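Local coordinates for Oxidored_FMN domain-containing protein ([Pseudomonas] geniculata N1, PDB 6L6J) that probably oxidises the amine 6-hydroxypseudooxynicotine, using flavin mononucleotide and a [4Fe-4S] cluster, and also binds ADP, at residues Arg486-Gly491 with Asp495-Gly500; Ile587-Ile590 with Val595-Ser598. All coordinates share one frame; numbering follows the deposited sequence.

Contact 1: residues Arg486-Gly491 with Asp495-Gly500; sequences RGEGVG and DEPIPG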
loop_
_atom_site.group_PDB
_atom_site.type_symbol
_atom_site.label_atom_id
_atom_site.label_comp_id
_atom_site.label_asym_id
_atom_site.label_seq_id
_atom_site.Cartn_x
_atom_site.Cartn_y
_atom_site.Cartn_z
ATOM N N ARG A 486 4.676 23.201 13.013
ATOM C CA ARG A 486 4.371 24.420 13.791
ATOM C C ARG A 486 4.139 24.017 15.254
ATOM O O ARG A 486 3.915 22.798 15.511
ATOM C CB ARG A 486 3.121 25.060 13.189
ATOM C CG ARG A 486 1.870 24.206 13.368
ATOM C CD ARG A 486 0.766 24.620 12.421
ATOM N NE ARG A 486 0.301 25.982 12.657
ATOM C CZ ARG A 486 -0.663 26.567 11.970
ATOM N NH1 ARG A 486 -1.278 25.897 11.014
ATOM N NH2 ARG A 486 -1.026 27.800 12.264
ATOM N N GLY A 487 4.125 24.994 16.166
ATOM C CA GLY A 487 4.217 24.715 17.610
ATOM C C GLY A 487 3.234 25.484 18.478
ATOM O O GLY A 487 3.492 25.561 19.700
ATOM N N GLU A 488 2.136 25.998 17.917
ATOM C CA GLU A 488 1.082 26.687 18.714
ATOM C C GLU A 488 -0.150 25.764 18.827
ATOM O O GLU A 488 -1.191 26.208 19.353
ATOM C CB GLU A 488 0.886 28.108 18.167
ATOM C CG GLU A 488 0.117 28.230 16.866
ATOM C CD GLU A 488 0.702 27.533 15.639
ATOM O OE1 GLU A 488 1.058 28.239 14.650
ATOM O OE2 GLU A 488 0.764 26.274 15.651
ATOM N N GLY A 489 -0.034 24.505 18.385
ATOM C CA GLY A 489 -1.087 23.474 18.508
ATOM C C GLY A 489 -2.253 23.680 17.540
ATOM O O GLY A 489 -3.243 22.929 17.632
ATOM N N VAL A 490 -2.144 24.677 16.661
ATOM C CA VAL A 490 -3.157 25.026 15.630
ATOM C C VAL A 490 -2.963 24.047 14.457
ATOM O O VAL A 490 -1.814 23.569 14.259
ATOM C CB VAL A 490 -3.002 26.519 15.254
ATOM C CG1 VAL A 490 -3.721 26.928 13.969
ATOM C CG2 VAL A 490 -3.452 27.406 16.405
ATOM N N GLY A 491 -4.028 23.744 13.705
ATOM C CA GLY A 491 -3.885 23.065 12.407
ATOM C C GLY A 491 -5.061 22.188 12.050
ATOM O O GLY A 491 -5.222 21.932 10.828
ATOM N N ASP A 495 -8.072 26.620 15.990
ATOM C CA ASP A 495 -7.809 27.803 15.129
ATOM C C ASP A 495 -6.922 28.774 15.918
ATOM O O ASP A 495 -6.245 29.598 15.292
ATOM C CB ASP A 495 -9.131 28.427 14.657
ATOM C CG ASP A 495 -10.034 28.964 15.765
ATOM O OD1 ASP A 495 -9.994 28.437 16.885
ATOM O OD2 ASP A 495 -10.765 29.910 15.503
ATOM N N GLU A 496 -6.929 28.650 17.245
ATOM C CA GLU A 496 -6.289 29.596 18.197
ATOM C C GLU A 496 -5.163 28.887 18.945
ATOM O O GLU A 496 -5.317 27.737 19.376
ATOM C CB GLU A 496 -7.335 30.140 19.175
ATOM C CG GLU A 496 -8.228 31.230 18.594
ATOM C CD GLU A 496 -7.506 32.532 18.265
ATOM O OE1 GLU A 496 -6.665 32.993 19.084
ATOM O OE2 GLU A 496 -7.764 33.080 17.183
ATOM N N PRO A 497 -4.007 29.570 19.140
ATOM C CA PRO A 497 -2.925 29.050 19.971
ATOM C C PRO A 497 -3.420 28.399 21.269
ATOM O O PRO A 497 -4.265 28.960 21.924
ATOM C CB PRO A 497 -2.117 30.317 20.302
ATOM C CG PRO A 497 -2.288 31.199 19.079
ATOM C CD PRO A 497 -3.685 30.895 18.578
ATOM N N ILE A 498 -2.872 27.233 21.616
ATOM C CA ILE A 498 -3.149 26.594 22.936
ATOM C C ILE A 498 -2.434 27.413 24.006
ATOM O O ILE A 498 -1.240 27.698 23.892
ATOM C CB ILE A 498 -2.728 25.116 22.997
ATOM C CG1 ILE A 498 -3.323 24.290 21.858
ATOM C CG2 ILE A 498 -3.092 24.533 24.359
ATOM C CD1 ILE A 498 -2.901 22.831 21.886
ATOM N N PRO A 499 -3.155 27.832 25.066
ATOM C CA PRO A 499 -2.521 28.482 26.216
ATOM C C PRO A 499 -1.325 27.683 26.763
ATOM O O PRO A 499 -1.461 26.494 27.074
ATOM C CB PRO A 499 -3.664 28.588 27.241
ATOM C CG PRO A 499 -4.941 28.631 26.389
ATOM C CD PRO A 499 -4.628 27.767 25.181
ATOM N N GLY A 500 -0.173 28.351 26.853
ATOM C CA GLY A 500 1.052 27.791 27.444
ATOM C C GLY A 500 1.910 27.111 26.402
ATOM O O GLY A 500 2.976 26.553 26.773
#

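Contact 2: residues Ile587-Ile590 with Val595-Ser598; sequences IASI and VKVS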
loop_
_atom_site.group_PDB
_atom_site.type_symbol
_atom_site.label_atom_id
_atom_site.label_comp_id
_atom_site.label_asym_id
_atom_site.label_seq_id
_atom_site.Cartn_x
_atom_site.Cartn_y
_atom_site.Cartn_z
ATOM N N ILE A 587 -6.547 19.086 24.439
ATOM C CA ILE A 587 -5.788 19.932 25.395
ATOM C C ILE A 587 -6.462 21.305 25.490
ATOM O O ILE A 587 -6.547 22.000 24.452
ATOM C CB ILE A 587 -4.324 20.022 24.944
ATOM C CG1 ILE A 587 -3.634 18.669 25.122
ATOM C CG2 ILE A 587 -3.600 21.130 25.686
ATOM C CD1 ILE A 587 -2.173 18.668 24.749
ATOM N N ALA A 588 -6.896 21.679 26.696
ATOM C CA ALA A 588 -7.460 23.013 27.023
ATOM C C ALA A 588 -6.313 24.018 27.140
ATOM O O ALA A 588 -6.428 25.145 26.592
ATOM C CB ALA A 588 -8.266 22.967 28.297
ATOM N N SER A 589 -5.239 23.616 27.815
ATOM C CA SER A 589 -4.160 24.528 28.281
ATOM C C SER A 589 -2.941 23.710 28.728
ATOM O O SER A 589 -3.130 22.548 29.145
ATOM C CB SER A 589 -4.675 25.443 29.394
ATOM O OG SER A 589 -4.589 24.807 30.670
ATOM N N ILE A 590 -1.754 24.323 28.665
ATOM C CA ILE A 590 -0.462 23.699 29.067
ATOM C C ILE A 590 0.150 24.534 30.191
ATOM O O ILE A 590 0.504 25.679 29.902
ATOM C CB ILE A 590 0.503 23.565 27.870
ATOM C CG1 ILE A 590 -0.086 22.687 26.761
ATOM C CG2 ILE A 590 1.847 23.033 28.339
ATOM C CD1 ILE A 590 0.678 22.739 25.448
ATOM N N VAL A 595 -0.704 19.382 31.858
ATOM C CA VAL A 595 -1.702 19.924 30.888
ATOM C C VAL A 595 -3.102 19.688 31.466
ATOM O O VAL A 595 -3.316 18.615 32.090
ATOM C CB VAL A 595 -1.551 19.306 29.488
ATOM C CG1 VAL A 595 -0.101 19.304 29.033
ATOM C CG2 VAL A 595 -2.130 17.906 29.420
ATOM N N LYS A 596 -3.990 20.679 31.302
ATOM C CA LYS A 596 -5.448 20.509 31.470
ATOM C C LYS A 596 -5.993 19.960 30.148
ATOM O O LYS A 596 -5.607 20.493 29.075
ATOM C CB LYS A 596 -6.126 21.818 31.875
ATOM C CG LYS A 596 -5.903 22.234 33.330
ATOM C CD LYS A 596 -6.782 23.407 33.767
ATOM C CE LYS A 596 -6.365 24.004 35.107
ATOM N NZ LYS A 596 -5.133 24.833 35.007
ATOM N N VAL A 597 -6.803 18.897 30.232
ATOM C CA VAL A 597 -7.454 18.254 29.061
ATOM C C VAL A 597 -8.967 18.196 29.300
ATOM O O VAL A 597 -9.408 18.308 30.437
ATOM C CB VAL A 597 -6.863 16.860 28.775
ATOM C CG1 VAL A 597 -5.353 16.900 28.629
ATOM C CG2 VAL A 597 -7.274 15.838 29.815
ATOM N N SER A 598 -9.717 18.017 28.227
ATOM C CA SER A 598 -11.191 17.902 28.195
ATOM C C SER A 598 -11.547 16.692 27.327
ATOM O O SER A 598 -10.950 16.577 26.240
ATOM C CB SER A 598 -11.784 19.177 27.652
ATOM O OG SER A 598 -13.187 19.073 27.572
#

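Contact 1: residues Arg486-Gly491 with Asp495-Gly500
Val490 CG2 lies against the Glu496-Pro497 backbone where Arg486-Gly491 and Asp495-Gly500 come together, two arms of the irregular loop between strand 483-485 and strand 506-507. Neither arm forms a helix or strand, and one backbone hydrogen bond joins them: Ile498 N donates a hydrogen bond to Glu488 O at 3.0 Å, nearly straight at 165°. The same oxygen receives a CA-H...O contact from Pro497 CA at 3.4 Å.

At Val490 the CA-CB bond is directed toward the other arm, and CB forks into two methyls with different neighbours. CG1, anti to the backbone N (chi1 165°), lies nearest to Asp495 O across the contact and also sits over one face of the Arg486 guanidinium, offset toward its rim. CG2 rests on the backbone that follows, 3.4 Å from Glu496 C, and reaches Pro497 CD at 4.1 Å. An alanine here would remove both methyls and would probably leave a gap beside the Asp495-Pro497 backbone, with the guanidinium face losing its apolar cover.

That guanidinium is held within its own arm by a salt bridge to Glu488. Its NE and NH2 both bond to OE1, which lies in the guanidinium plane, and both approach from the same face of the carboxylate; the carboxylate therefore meets the guanidinium's side edge with its own plane turned out of line. On the Ile498 side, CG1 passes near Glu488 O, and the terminal CD1 comes to 3.9 Å from Gly489 CA, just where a side chain at Gly489 would clash.

Contact 2: residues Ile587-Ile590 with Val595-Ser598
Lys596 O faces two consecutive amides of the opposing strand, Ala588 N and Ser589 N. The bond from Ala588 N is the shorter, at 3.0 Å; that from Ser589 N is weak at 3.4 Å. In the return direction Lys596 N donates to Ser589 O at 3.0 Å, although the N-H...O angle is well short of straight. Both backbone polar atoms of Lys596 are thus satisfied by this neighbour, while Val595 and Val597 make backbone bonds with Met608 and Asn606 of strand 605-609.

Ser589 OG occupies the position between its backbone N and carbonyl carbon (chi1 85°), which lays Ser589 OG against the Lys596 side chain, 3.6 Å from Lys596 CB. On the other face, Ile590 and Val595 point the same way side by side, with CG1 to CG1 at 4.1 Å, and both touch Val613 of strand 612-621. Ile587 CG1 meets Val597 CG1 at 4.3 Å.

The pairing moves by one residue between Ile587-Val597 and Ser589-Lys596, and Ala588 has backbone angles of -77°/-44°. Ala588 and Ser589 both face Lys596, a classic beta bulge in an antiparallel hairpin.

How the contacts relate
Contact 1 precedes contact 2 along the chain, and their centres lie about 12 Å apart. Contact 1 belongs to the loop joining strands 483-485 and 506-507, both partners of strand 612-621 in the mixed sheet; contact 2 belongs to the three-stranded antiparallel sheet 585-609. The two meet directly: Pro499 O and Ile590 N are 2.7 Å apart, a probable hydrogen bond, and Ile498 CG2 packs on Ile587 CG2 at 3.7 Å. Side chains from both contacts also touch strand 612-621. The loop thus links the outer edge of the hairpin to the mixed sheet, in a region away from the FMN, iron-sulfur and ADP sites.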